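Local coordinates for type IV secretion protein Dot (Legionella pneumophila, PDB 6KS5), which is the deubiquitinase Ceg23, which regulates the association of polyubiquitin chains with the Legionella phagosome, at residues E224-M229 against I246-V251; S132-Y137 against A163-F168; G24-C29 against L101-R106; T111-N116 against E204-Y209. All blocks are in the same frame, centred on the assembly; numbering follows the deposited sequence.

Interaction 1 (E224-M229 against I246-V251); sequences EIMTMM and IVAEYV
The Y250 ring and the E249–Y250 peptide are the flat groups here, and M226 and M229 of the helix reach them. The Y250 ring is approached obliquely by the carbonyl oxygen of M229, with M229 O 3.7 Å from Y250 CE2; M229 CB is 4.5 Å from Y250 CD2. At the peptide, the thioether of M226 sits over one face: M226 SD is 3.5 Å from E249 C and 3.6 Å from Y250 N. The same sulfur touches the root of the tyrosine, 3.6 Å from Y250 CB. M226 reaches this place by folding back at chi2 (-62°) and again at chi3, which lays its sulfur across the strand backbone. Two residues before Y250, A248 CB rests against M226 CG at 4.2 Å. A chi1 of 176° carries the Y250 ring past the M229 end of the segment, and its hydroxyl is hydrogen-bonded to N233 in the turn after the helix. The contact is therefore largely van der Waals, a methionine face against an outer strand. That strand, 246-250, pairs antiparallel with 236-239 and carries a classic beta bulge where V247 and A248 face I238. Helix 222-231 packs across this edge of the mixed sheet: I225, M226 and M229 all touch L236 of the adjoining strand, while I225 and M229 also reach F30 of helix 29-40.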
loop_
_atom_site.group_PDB
_atom_site.type_symbol
_atom_site.label_atom_id
_atom_site.label_comp_id
_atom_site.label_asym_id
_atom_site.label_seq_id
_atom_site.Cartn_x
_atom_site.Cartn_y
_atom_site.Cartn_z
ATOM N N GLU A 224 -3.238 3.563 -6.311
ATOM C CA GLU A 224 -3.954 3.035 -5.152
ATOM C C GLU A 224 -3.982 4.045 -4.015
ATOM O O GLU A 224 -4.994 4.188 -3.320
ATOM C CB GLU A 224 -3.309 1.730 -4.680
ATOM C CG GLU A 224 -3.149 0.662 -5.763
ATOM C CD GLU A 224 -1.820 0.714 -6.504
ATOM O OE1 GLU A 224 -1.622 -0.116 -7.414
ATOM O OE2 GLU A 224 -0.968 1.562 -6.177
ATOM N N ILE A 225 -2.884 4.774 -3.826
ATOM C CA ILE A 225 -2.777 5.685 -2.694
ATOM C C ILE A 225 -3.800 6.808 -2.818
ATOM O O ILE A 225 -4.452 7.182 -1.837
ATOM C CB ILE A 225 -1.333 6.215 -2.596
ATOM C CG1 ILE A 225 -0.393 5.105 -2.126
ATOM C CG2 ILE A 225 -1.263 7.433 -1.692
ATOM C CD1 ILE A 225 1.072 5.441 -2.292
ATOM N N MET A 226 -3.976 7.346 -4.027
ATOM C CA MET A 226 -4.930 8.437 -4.201
ATOM C C MET A 226 -6.349 7.992 -3.852
ATOM O O MET A 226 -7.055 8.688 -3.111
ATOM C CB MET A 226 -4.852 8.984 -5.627
ATOM C CG MET A 226 -3.689 9.949 -5.850
ATOM S SD MET A 226 -3.778 11.437 -4.821
ATOM C CE MET A 226 -2.496 11.108 -3.617
ATOM N N THR A 227 -6.776 6.820 -4.347
ATOM C CA THR A 227 -8.089 6.305 -3.958
ATOM C C THR A 227 -8.125 5.926 -2.483
ATOM O O THR A 227 -9.195 5.962 -1.865
ATOM C CB THR A 227 -8.488 5.097 -4.813
ATOM O OG1 THR A 227 -7.975 3.897 -4.226
ATOM C CG2 THR A 227 -7.961 5.234 -6.237
ATOM N N MET A 228 -6.975 5.561 -1.903
ATOM C CA MET A 228 -6.919 5.325 -0.463
ATOM C C MET A 228 -7.050 6.627 0.309
ATOM O O MET A 228 -7.756 6.686 1.322
ATOM C CB MET A 228 -5.615 4.625 -0.086
ATOM C CG MET A 228 -5.639 3.125 -0.255
ATOM S SD MET A 228 -4.105 2.347 0.276
ATOM C CE MET A 228 -4.489 0.626 -0.058
ATOM N N MET A 229 -6.366 7.677 -0.143
ATOM C CA MET A 229 -6.481 8.962 0.532
ATOM C C MET A 229 -7.819 9.623 0.251
ATOM O O MET A 229 -8.283 10.424 1.072
ATOM C CB MET A 229 -5.332 9.883 0.116
ATOM C CG MET A 229 -3.946 9.380 0.509
ATOM S SD MET A 229 -3.635 9.403 2.287
ATOM C CE MET A 229 -3.488 7.653 2.627
ATOM N N ILE A 246 4.939 18.150 -9.024
ATOM C CA ILE A 246 3.841 17.337 -8.509
ATOM C C ILE A 246 3.625 16.142 -9.429
ATOM O O ILE A 246 3.491 16.299 -10.648
ATOM C CB ILE A 246 2.556 18.179 -8.380
ATOM C CG1 ILE A 246 2.803 19.442 -7.548
ATOM C CG2 ILE A 246 1.408 17.352 -7.801
ATOM C CD1 ILE A 246 3.092 20.696 -8.385
ATOM N N VAL A 247 3.598 14.944 -8.850
ATOM C CA VAL A 247 3.344 13.708 -9.593
ATOM C C VAL A 247 1.901 13.246 -9.431
ATOM O O VAL A 247 1.242 12.880 -10.404
ATOM C CB VAL A 247 4.338 12.608 -9.153
ATOM C CG1 VAL A 247 3.835 11.229 -9.569
ATOM C CG2 VAL A 247 5.713 12.877 -9.734
ATOM N N ALA A 248 1.402 13.254 -8.199
ATOM C CA ALA A 248 0.022 12.916 -7.897
ATOM C C ALA A 248 -0.424 13.779 -6.727
ATOM O O ALA A 248 0.367 14.088 -5.831
ATOM C CB ALA A 248 -0.136 11.429 -7.570
ATOM N N GLU A 249 -1.695 14.165 -6.739
ATOM C CA GLU A 249 -2.185 15.170 -5.806
ATOM C C GLU A 249 -3.651 14.910 -5.505
ATOM O O GLU A 249 -4.437 14.658 -6.421
ATOM C CB GLU A 249 -2.004 16.580 -6.387
ATOM C CG GLU A 249 -1.629 17.655 -5.372
ATOM C CD GLU A 249 -1.730 19.067 -5.938
ATOM O OE1 GLU A 249 -1.122 19.990 -5.356
ATOM O OE2 GLU A 249 -2.415 19.253 -6.967
ATOM N N TYR A 250 -4.013 14.960 -4.228
ATOM C CA TYR A 250 -5.408 15.004 -3.808
ATOM C C TYR A 250 -5.625 16.292 -3.027
ATOM O O TYR A 250 -4.939 16.545 -2.029
ATOM C CB TYR A 250 -5.787 13.785 -2.965
ATOM C CG TYR A 250 -7.202 13.851 -2.428
ATOM C CD1 TYR A 250 -8.272 14.124 -3.269
ATOM C CD2 TYR A 250 -7.466 13.646 -1.079
ATOM C CE1 TYR A 250 -9.566 14.187 -2.785
ATOM C CE2 TYR A 250 -8.758 13.709 -0.585
ATOM C CZ TYR A 250 -9.803 13.981 -1.443
ATOM O OH TYR A 250 -11.089 14.043 -0.958
ATOM N N VAL A 251 -6.570 17.107 -3.486
ATOM C CA VAL A 251 -6.831 18.420 -2.908
ATOM C C VAL A 251 -8.276 18.470 -2.458
ATOM O O VAL A 251 -9.197 18.194 -3.227
ATOM C CB VAL A 251 -6.544 19.547 -3.916
ATOM C CG1 VAL A 251 -7.036 20.883 -3.374
ATOM C CG2 VAL A 251 -5.058 19.606 -4.229
#

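Interaction 2 (S132-Y137 against A163-F168); sequences SAFKNY and AFLEYF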
loop_
_atom_site.group_PDB
_atom_site.type_symbol
_atom_site.label_atom_id
_atom_site.label_comp_id
_atom_site.label_asym_id
_atom_site.label_seq_id
_atom_site.Cartn_x
_atom_site.Cartn_y
_atom_site.Cartn_z
ATOM N N SER A 132 -9.194 2.274 -18.760
ATOM C CA SER A 132 -7.981 2.629 -19.487
ATOM C C SER A 132 -6.861 1.637 -19.211
ATOM O O SER A 132 -6.135 1.243 -20.130
ATOM C CB SER A 132 -7.554 4.057 -19.139
ATOM O OG SER A 132 -8.641 4.949 -19.313
ATOM N N ALA A 133 -6.700 1.226 -17.952
ATOM C CA ALA A 133 -5.616 0.311 -17.615
ATOM C C ALA A 133 -5.787 -1.024 -18.319
ATOM O O ALA A 133 -4.814 -1.599 -18.824
ATOM C CB ALA A 133 -5.542 0.111 -16.100
ATOM N N PHE A 134 -7.023 -1.526 -18.381
ATOM C CA PHE A 134 -7.268 -2.806 -19.033
ATOM C C PHE A 134 -7.076 -2.698 -20.537
ATOM O O PHE A 134 -6.369 -3.510 -21.143
ATOM C CB PHE A 134 -8.674 -3.298 -18.704
ATOM C CG PHE A 134 -8.777 -3.999 -17.378
ATOM C CD1 PHE A 134 -7.832 -3.783 -16.387
ATOM C CD2 PHE A 134 -9.814 -4.874 -17.126
ATOM C CE1 PHE A 134 -7.924 -4.423 -15.172
ATOM C CE2 PHE A 134 -9.911 -5.520 -15.916
ATOM C CZ PHE A 134 -8.968 -5.293 -14.936
ATOM N N LYS A 135 -7.702 -1.700 -21.158
ATOM C CA LYS A 135 -7.504 -1.493 -22.586
ATOM C C LYS A 135 -6.024 -1.356 -22.915
ATOM O O LYS A 135 -5.526 -1.993 -23.854
ATOM C CB LYS A 135 -8.282 -0.263 -23.045
ATOM C CG LYS A 135 -9.778 -0.498 -23.136
ATOM C CD LYS A 135 -10.493 0.704 -23.710
ATOM C CE LYS A 135 -11.778 0.981 -22.953
ATOM N NZ LYS A 135 -12.508 2.138 -23.537
ATOM N N ASN A 136 -5.300 -0.550 -22.136
ATOM C CA ASN A 136 -3.855 -0.458 -22.305
ATOM C C ASN A 136 -3.197 -1.820 -22.164
ATOM O O ASN A 136 -2.278 -2.152 -22.919
ATOM C CB ASN A 136 -3.260 0.516 -21.289
ATOM C CG ASN A 136 -3.568 1.954 -21.614
ATOM O OD1 ASN A 136 -3.910 2.281 -22.747
ATOM N ND2 ASN A 136 -3.445 2.826 -20.620
ATOM N N TYR A 137 -3.649 -2.621 -21.195
ATOM C CA TYR A 137 -3.070 -3.946 -20.998
ATOM C C TYR A 137 -3.200 -4.797 -22.253
ATOM O O TYR A 137 -2.282 -5.546 -22.604
ATOM C CB TYR A 137 -3.739 -4.640 -19.812
ATOM C CG TYR A 137 -3.033 -5.898 -19.367
ATOM C CD1 TYR A 137 -3.298 -7.118 -19.967
ATOM C CD2 TYR A 137 -2.103 -5.864 -18.343
ATOM C CE1 TYR A 137 -2.649 -8.268 -19.559
ATOM C CE2 TYR A 137 -1.447 -7.001 -17.929
ATOM C CZ TYR A 137 -1.722 -8.202 -18.538
ATOM O OH TYR A 137 -1.069 -9.344 -18.127
ATOM N N ALA A 163 -5.764 -13.308 -14.258
ATOM C CA ALA A 163 -6.437 -14.366 -15.003
ATOM C C ALA A 163 -7.418 -13.794 -16.017
ATOM O O ALA A 163 -7.441 -14.220 -17.176
ATOM C CB ALA A 163 -7.145 -15.314 -14.038
ATOM N N PHE A 164 -8.234 -12.821 -15.604
ATOM C CA PHE A 164 -9.196 -12.236 -16.531
ATOM C C PHE A 164 -8.494 -11.440 -17.624
ATOM O O PHE A 164 -8.923 -11.458 -18.783
ATOM C CB PHE A 164 -10.191 -11.353 -15.776
ATOM C CG PHE A 164 -11.013 -10.461 -16.668
ATOM C CD1 PHE A 164 -12.180 -10.927 -17.247
ATOM C CD2 PHE A 164 -10.615 -9.158 -16.932
ATOM C CE1 PHE A 164 -12.934 -10.112 -18.070
ATOM C CE2 PHE A 164 -11.363 -8.339 -17.753
ATOM C CZ PHE A 164 -12.523 -8.816 -18.322
ATOM N N LEU A 165 -7.418 -10.732 -17.276
ATOM C CA LEU A 165 -6.733 -9.918 -18.273
ATOM C C LEU A 165 -6.033 -10.786 -19.311
ATOM O O LEU A 165 -6.054 -10.467 -20.505
ATOM C CB LEU A 165 -5.741 -8.971 -17.596
ATOM C CG LEU A 165 -6.344 -7.680 -17.025
ATOM C CD1 LEU A 165 -5.359 -6.959 -16.108
ATOM C CD2 LEU A 165 -6.821 -6.759 -18.139
ATOM N N GLU A 166 -5.415 -11.891 -18.884
ATOM C CA GLU A 166 -4.791 -12.795 -19.847
ATOM C C GLU A 166 -5.831 -13.409 -20.770
ATOM O O GLU A 166 -5.622 -13.500 -21.988
ATOM C CB GLU A 166 -4.011 -13.888 -19.123
ATOM C CG GLU A 166 -2.611 -13.466 -18.725
ATOM C CD GLU A 166 -1.861 -12.793 -19.861
ATOM O OE1 GLU A 166 -1.769 -13.393 -20.956
ATOM O OE2 GLU A 166 -1.372 -11.659 -19.654
ATOM N N TYR A 167 -6.961 -13.833 -20.210
ATOM C CA TYR A 167 -8.075 -14.241 -21.052
ATOM C C TYR A 167 -8.531 -13.086 -21.935
ATOM O O TYR A 167 -8.790 -13.275 -23.126
ATOM C CB TYR A 167 -9.222 -14.758 -20.185
ATOM C CG TYR A 167 -10.385 -15.287 -20.982
ATOM C CD1 TYR A 167 -10.324 -16.531 -21.599
ATOM C CD2 TYR A 167 -11.544 -14.542 -21.120
ATOM C CE1 TYR A 167 -11.388 -17.015 -22.333
ATOM C CE2 TYR A 167 -12.611 -15.015 -21.850
ATOM C CZ TYR A 167 -12.529 -16.247 -22.456
ATOM O OH TYR A 167 -13.601 -16.701 -23.184
ATOM N N PHE A 168 -8.602 -11.875 -21.371
ATOM C CA PHE A 168 -9.006 -10.699 -22.140
ATOM C C PHE A 168 -8.048 -10.432 -23.294
ATOM O O PHE A 168 -8.475 -10.044 -24.388
ATOM C CB PHE A 168 -9.083 -9.483 -21.215
ATOM C CG PHE A 168 -9.636 -8.243 -21.864
ATOM C CD1 PHE A 168 -10.653 -8.323 -22.795
ATOM C CD2 PHE A 168 -9.154 -6.990 -21.509
ATOM C CE1 PHE A 168 -11.172 -7.180 -23.378
ATOM C CE2 PHE A 168 -9.665 -5.839 -22.090
ATOM C CZ PHE A 168 -10.680 -5.938 -23.027
#
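L165 pushes its branched end between two aromatic rings of the other helix, CD2 over the face of F134, CD1 and CB over the face of Y137. L165 CD2 stands 3.5 Å from the centroid of the F134 ring, 15° off the normal, in a CH-pi contact. L165 CB makes a second CH-pi contact with the other ring, 3.7 Å from Y137 CE1. The two rings come from positions three residues apart on one side of helix 130-140; the axes of segments 132-137 and 163-168 cross at -49°, 10.3 Å apart at closest approach. Flanking the leucine, F134 CE2 meets F164 CE2 rim to rim at 3.7 Å, and F168 CE2 lies 4.3 Å from F134 CB. Y137 swings its ring away from its own backbone N (chi1 -169°) toward the other helix, where the hydroxyl passes L165 and donates to the carboxylate of E166: Y137 OH to E166 OE2 is 2.8 Å, nearly along the C-O axis, and the oxygen lies at the ring edge. E166 OE2 is also salt-bridged to R141, so this one oxygen is gripped by a phenol and a guanidinium. Beyond, F164 stacks on Y200 of helix 193-214, and Y158 meets Y137 edge-to-face.

Interaction 3 (G24-C29 against L101-R106); sequences GAFDNC and LGFLLR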
loop_
_atom_site.group_PDB
_atom_site.type_symbol
_atom_site.label_atom_id
_atom_site.label_comp_id
_atom_site.label_asym_id
_atom_site.label_seq_id
_atom_site.Cartn_x
_atom_site.Cartn_y
_atom_site.Cartn_z
ATOM N N GLY A 24 11.805 0.988 4.419
ATOM C CA GLY A 24 11.010 0.192 3.508
ATOM C C GLY A 24 10.930 -1.257 3.947
ATOM O O GLY A 24 10.926 -2.167 3.113
ATOM N N ALA A 25 10.887 -1.483 5.258
ATOM C CA ALA A 25 10.722 -2.832 5.778
ATOM C C ALA A 25 9.296 -3.308 5.550
ATOM O O ALA A 25 8.339 -2.541 5.695
ATOM C CB ALA A 25 11.060 -2.883 7.267
ATOM N N PHE A 26 9.159 -4.580 5.177
ATOM C CA PHE A 26 7.866 -5.206 4.909
ATOM C C PHE A 26 7.096 -4.506 3.796
ATOM O O PHE A 26 5.871 -4.612 3.731
ATOM C CB PHE A 26 7.007 -5.265 6.174
ATOM C CG PHE A 26 7.615 -6.071 7.275
ATOM C CD1 PHE A 26 7.377 -7.433 7.363
ATOM C CD2 PHE A 26 8.427 -5.470 8.222
ATOM C CE1 PHE A 26 7.931 -8.180 8.382
ATOM C CE2 PHE A 26 8.987 -6.211 9.241
ATOM C CZ PHE A 26 8.736 -7.568 9.323
ATOM N N ASP A 27 7.796 -3.776 2.928
ATOM C CA ASP A 27 7.181 -3.085 1.795
ATOM C C ASP A 27 6.028 -2.173 2.232
ATOM O O ASP A 27 5.080 -1.947 1.476
ATOM C CB ASP A 27 6.713 -4.087 0.730
ATOM C CG ASP A 27 7.879 -4.789 0.016
ATOM O OD1 ASP A 27 9.050 -4.437 0.271
ATOM O OD2 ASP A 27 7.626 -5.697 -0.808
ATOM N N ASN A 28 6.102 -1.636 3.455
ATOM C CA ASN A 28 5.080 -0.754 4.015
ATOM C C ASN A 28 5.562 0.697 4.069
ATOM O O ASN A 28 5.124 1.478 4.910
ATOM C CB ASN A 28 4.648 -1.260 5.400
ATOM C CG ASN A 28 3.677 -2.446 5.324
ATOM O OD1 ASN A 28 2.973 -2.608 4.329
ATOM N ND2 ASN A 28 3.634 -3.269 6.377
ATOM N N CYS A 29 6.442 1.072 3.144
ATOM C CA CYS A 29 7.138 2.351 3.224
ATOM C C CYS A 29 6.161 3.529 3.179
ATOM O O CYS A 29 6.352 4.517 3.898
ATOM C CB CYS A 29 8.147 2.436 2.081
ATOM S SG CYS A 29 8.923 4.046 1.872
ATOM N N LEU A 101 2.110 0.120 13.035
ATOM C CA LEU A 101 0.956 0.688 12.347
ATOM C C LEU A 101 0.987 0.401 10.851
ATOM O O LEU A 101 -0.067 0.364 10.205
ATOM C CB LEU A 101 0.890 2.194 12.594
ATOM C CG LEU A 101 0.444 2.599 13.997
ATOM C CD1 LEU A 101 0.366 4.108 14.123
ATOM C CD2 LEU A 101 -0.894 1.967 14.325
ATOM N N GLY A 102 2.177 0.201 10.284
ATOM C CA GLY A 102 2.258 -0.165 8.882
ATOM C C GLY A 102 1.540 -1.467 8.588
ATOM O O GLY A 102 0.901 -1.611 7.544
ATOM N N PHE A 103 1.624 -2.427 9.510
ATOM C CA PHE A 103 0.971 -3.715 9.298
ATOM C C PHE A 103 -0.547 -3.579 9.336
ATOM O O PHE A 103 -1.254 -4.140 8.491
ATOM C CB PHE A 103 1.440 -4.725 10.346
ATOM C CG PHE A 103 2.873 -5.139 10.196
ATOM C CD1 PHE A 103 3.345 -5.625 8.991
ATOM C CD2 PHE A 103 3.746 -5.061 11.268
ATOM C CE1 PHE A 103 4.658 -6.009 8.850
ATOM C CE2 PHE A 103 5.062 -5.445 11.128
ATOM C CZ PHE A 103 5.517 -5.923 9.921
ATOM N N LEU A 104 -1.068 -2.850 10.320
ATOM C CA LEU A 104 -2.516 -2.759 10.462
ATOM C C LEU A 104 -3.128 -1.910 9.355
ATOM O O LEU A 104 -4.224 -2.212 8.866
ATOM C CB LEU A 104 -2.868 -2.198 11.833
ATOM C CG LEU A 104 -2.154 -2.901 12.987
ATOM C CD1 LEU A 104 -1.829 -1.941 14.125
ATOM C CD2 LEU A 104 -3.005 -4.055 13.469
ATOM N N LEU A 105 -2.423 -0.857 8.928
ATOM C CA LEU A 105 -2.940 -0.012 7.858
ATOM C C LEU A 105 -2.974 -0.760 6.535
ATOM O O LEU A 105 -3.893 -0.561 5.735
ATOM C CB LEU A 105 -2.100 1.257 7.733
ATOM C CG LEU A 105 -2.236 2.290 8.851
ATOM C CD1 LEU A 105 -1.031 3.209 8.880
ATOM C CD2 LEU A 105 -3.518 3.087 8.694
ATOM N N ARG A 106 -1.990 -1.633 6.289
ATOM C CA ARG A 106 -1.966 -2.382 5.036
ATOM C C ARG A 106 -3.221 -3.227 4.871
ATOM O O ARG A 106 -3.701 -3.419 3.747
ATOM C CB ARG A 106 -0.717 -3.264 4.966
ATOM C CG ARG A 106 -0.742 -4.254 3.809
ATOM C CD ARG A 106 0.560 -5.020 3.652
ATOM N NE ARG A 106 1.631 -4.212 3.082
ATOM C CZ ARG A 106 1.701 -3.848 1.805
ATOM N NH1 ARG A 106 0.749 -4.205 0.954
ATOM N NH2 ARG A 106 2.723 -3.120 1.381
#
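R106 leaves its helix with CG anti to the backbone N (chi1 170°) and turns at chi3 (-74°), and this bend lays the edge of its guanidinium against N28 and D27. R106 NE donates to N28 OD1; the modelled 2.4 Å is too short for its length to be relied on. R106 NH2 adds a weak bond to the same oxygen, N28 OD1, at 3.0 Å. The amide and guanidinium are nearly coplanar, so the arginine meets the asparagine edge-on. R106 NH2 also makes a weak bond to D27 O at 2.6 Å, while K219 NZ is a second donor to that carbonyl. R106 NH1 is taken up by V218 O, which fixes the far corner of the group. The loop 24-29 leads into helix 29-40, with N28 at the N-cap position and C29 in the first turn. C29 touches H270, and this cysteine-histidine pairing at a helix start is consistent with the active site of a papain-like cysteine protease, as in OTU deubiquitinases. One helix turn back from R106, F103 and F26 form a T-shaped pair: the F103 edge points at the F26 face, planes 79° apart and centroids 4.5 Å apart. N28 ND2 approaches the F103 ring obliquely, 3.5 Å from F103 CD1. G102, with no side chain, lets N28 come close, their CA atoms 5.7 Å apart. F327 of helix 326-334 meets F103 edge-to-face and also touches F26.

Interaction 4 (T111-N116 against E204-Y209); sequences TQLVNN and EGYTLY
Y206 directs its ring from helix 193-214 toward the L113-V114 backbone, whereas V114 and T207 meet alongside it. The extended first torsion of Y206 (chi1 -175°) brings its hydroxyl to the loop that follows helix 95-112. There Y206 OH donates to L113 O; the modelled separation of 2.4 Å is doubtful, since this carbonyl is placed too close to the ring. The V114 carbonyl approaches the ring obliquely, V114 O lying 3.8 Å from Y206 CE2. L113 CB packs 3.6 Å from the hydroxyl oxygen Y206 OH. To one side, V114 CG2 faces T207 CB at 4.3 Å, a loose branched-to-branched contact. N116 O comes within 3.7 Å of Y206 OH, while N116 OD1 instead caps V119 N at the start of helix 117-122. V119 and K120 of that helix also touch the tyrosine, and W201 meets its ring from its own helix. The chemistry is a side-chain donor meeting a main-chain acceptor: the phenol, if its bond to L113 O holds, would link the non-helical loop joining helices 95-112 and 117-122 to helix 193-214, beside the apolar contact of V114 with T207.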
loop_
_atom_site.group_PDB
_atom_site.type_symbol
_atom_site.label_atom_id
_atom_site.label_comp_id
_atom_site.label_asym_id
_atom_site.label_seq_id
_atom_site.Cartn_x
_atom_site.Cartn_y
_atom_site.Cartn_z
ATOM N N THR A 111 -10.222 -3.262 3.644
ATOM C CA THR A 111 -11.539 -3.526 4.215
ATOM C C THR A 111 -12.429 -2.293 4.226
ATOM O O THR A 111 -13.643 -2.430 4.398
ATOM C CB THR A 111 -11.442 -4.061 5.646
ATOM O OG1 THR A 111 -11.240 -2.968 6.552
ATOM C CG2 THR A 111 -10.311 -5.056 5.787
ATOM N N GLN A 112 -11.866 -1.103 4.046
ATOM C CA GLN A 112 -12.679 0.100 3.993
ATOM C C GLN A 112 -13.121 0.447 2.580
ATOM O O GLN A 112 -13.984 1.317 2.418
ATOM C CB GLN A 112 -11.920 1.283 4.607
ATOM N N LEU A 113 -12.570 -0.206 1.558
ATOM C CA LEU A 113 -12.963 0.079 0.181
ATOM C C LEU A 113 -13.331 -1.195 -0.563
ATOM O O LEU A 113 -13.061 -1.339 -1.756
ATOM C CB LEU A 113 -11.871 0.848 -0.565
ATOM C CG LEU A 113 -10.383 0.504 -0.413
ATOM C CD1 LEU A 113 -10.013 -0.794 -1.116
ATOM C CD2 LEU A 113 -9.513 1.667 -0.895
ATOM N N VAL A 114 -13.975 -2.137 0.120
ATOM C CA VAL A 114 -14.480 -3.333 -0.533
ATOM C C VAL A 114 -16.006 -3.365 -0.577
ATOM O O VAL A 114 -16.575 -3.882 -1.547
ATOM C CB VAL A 114 -13.919 -4.614 0.126
ATOM C CG1 VAL A 114 -14.448 -4.782 1.539
ATOM C CG2 VAL A 114 -14.229 -5.846 -0.726
ATOM N N ASN A 115 -16.683 -2.827 0.437
ATOM C CA ASN A 115 -18.119 -2.592 0.395
ATOM C C ASN A 115 -18.455 -1.144 0.057
ATOM O O ASN A 115 -19.587 -0.705 0.287
ATOM C CB ASN A 115 -18.763 -2.981 1.725
ATOM C CG ASN A 115 -18.091 -4.174 2.372
ATOM O OD1 ASN A 115 -17.149 -4.021 3.154
ATOM N ND2 ASN A 115 -18.573 -5.372 2.054
ATOM N N ASN A 116 -17.487 -0.388 -0.456
ATOM C CA ASN A 116 -17.711 0.986 -0.905
ATOM C C ASN A 116 -18.008 0.927 -2.396
ATOM O O ASN A 116 -17.106 0.916 -3.235
ATOM C CB ASN A 116 -16.503 1.865 -0.593
ATOM C CG ASN A 116 -16.747 3.342 -0.891
ATOM O OD1 ASN A 116 -17.641 3.706 -1.657
ATOM N ND2 ASN A 116 -15.945 4.200 -0.276
ATOM N N GLU A 204 -16.586 -9.709 -9.587
ATOM C CA GLU A 204 -15.485 -10.193 -8.765
ATOM C C GLU A 204 -14.172 -9.453 -8.953
ATOM O O GLU A 204 -13.233 -9.734 -8.204
ATOM C CB GLU A 204 -15.254 -11.691 -9.019
ATOM C CG GLU A 204 -15.279 -12.084 -10.485
ATOM C CD GLU A 204 -14.675 -13.452 -10.720
ATOM O OE1 GLU A 204 -13.646 -13.758 -10.076
ATOM O OE2 GLU A 204 -15.228 -14.217 -11.545
ATOM N N GLY A 205 -14.059 -8.531 -9.910
ATOM C CA GLY A 205 -12.782 -7.874 -10.142
ATOM C C GLY A 205 -12.392 -6.920 -9.029
ATOM O O GLY A 205 -11.240 -6.905 -8.585
ATOM N N TYR A 206 -13.349 -6.115 -8.557
ATOM C CA TYR A 206 -13.067 -5.136 -7.512
ATOM C C TYR A 206 -12.646 -5.809 -6.214
ATOM O O TYR A 206 -11.686 -5.369 -5.568
ATOM C CB TYR A 206 -14.296 -4.258 -7.273
ATOM C CG TYR A 206 -14.085 -3.125 -6.289
ATOM C CD1 TYR A 206 -13.077 -2.193 -6.485
ATOM C CD2 TYR A 206 -14.906 -2.974 -5.178
ATOM C CE1 TYR A 206 -12.884 -1.153 -5.601
ATOM C CE2 TYR A 206 -14.718 -1.931 -4.287
ATOM C CZ TYR A 206 -13.704 -1.021 -4.512
ATOM O OH TYR A 206 -13.493 0.028 -3.647
ATOM N N THR A 207 -13.347 -6.873 -5.807
ATOM C CA THR A 207 -13.001 -7.508 -4.540
ATOM C C THR A 207 -11.649 -8.204 -4.630
ATOM O O THR A 207 -10.852 -8.132 -3.690
ATOM C CB THR A 207 -14.097 -8.486 -4.098
ATOM O OG1 THR A 207 -13.990 -9.713 -4.827
ATOM C CG2 THR A 207 -15.484 -7.883 -4.308
ATOM N N LEU A 208 -11.359 -8.854 -5.763
ATOM C CA LEU A 208 -10.034 -9.437 -5.971
ATOM C C LEU A 208 -8.943 -8.387 -5.825
ATOM O O LEU A 208 -7.863 -8.657 -5.285
ATOM C CB LEU A 208 -9.953 -10.070 -7.356
ATOM C CG LEU A 208 -10.521 -11.461 -7.595
ATOM C CD1 LEU A 208 -10.503 -11.735 -9.078
ATOM C CD2 LEU A 208 -9.714 -12.501 -6.843
ATOM N N TYR A 209 -9.216 -7.178 -6.308
ATOM C CA TYR A 209 -8.265 -6.086 -6.183
ATOM C C TYR A 209 -8.037 -5.725 -4.725
ATOM O O TYR A 209 -6.890 -5.542 -4.294
ATOM C CB TYR A 209 -8.791 -4.895 -6.969
ATOM C CG TYR A 209 -7.908 -3.678 -7.000
ATOM C CD1 TYR A 209 -6.585 -3.753 -7.412
ATOM C CD2 TYR A 209 -8.417 -2.439 -6.653
ATOM C CE1 TYR A 209 -5.797 -2.622 -7.462
ATOM C CE2 TYR A 209 -7.643 -1.313 -6.699
ATOM C CZ TYR A 209 -6.338 -1.404 -7.103
ATOM O OH TYR A 209 -5.579 -0.255 -7.138
#

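In the fold
Interactions 1 and 4 touch directly: M228 CG packs 4.2 Å from L113 CD2, and E224 lies against Y209, so helix 222-231 meets both parts of interaction 4. Interactions 3 and 4 share helix 95-112, with centres about 20 Å apart. Interaction 3 holds the segment containing C29, beside H270, the probable active-site pair; interaction 1 is about 18 Å from it between centres, linked through F30 of helix 29-40. Interaction 2 is farthest out, about 28 Å from interaction 3 between centres. It is nested in the chain loop that interaction 4 closes, and helix 193-214, which carries Y206, also packs against F134 and F168.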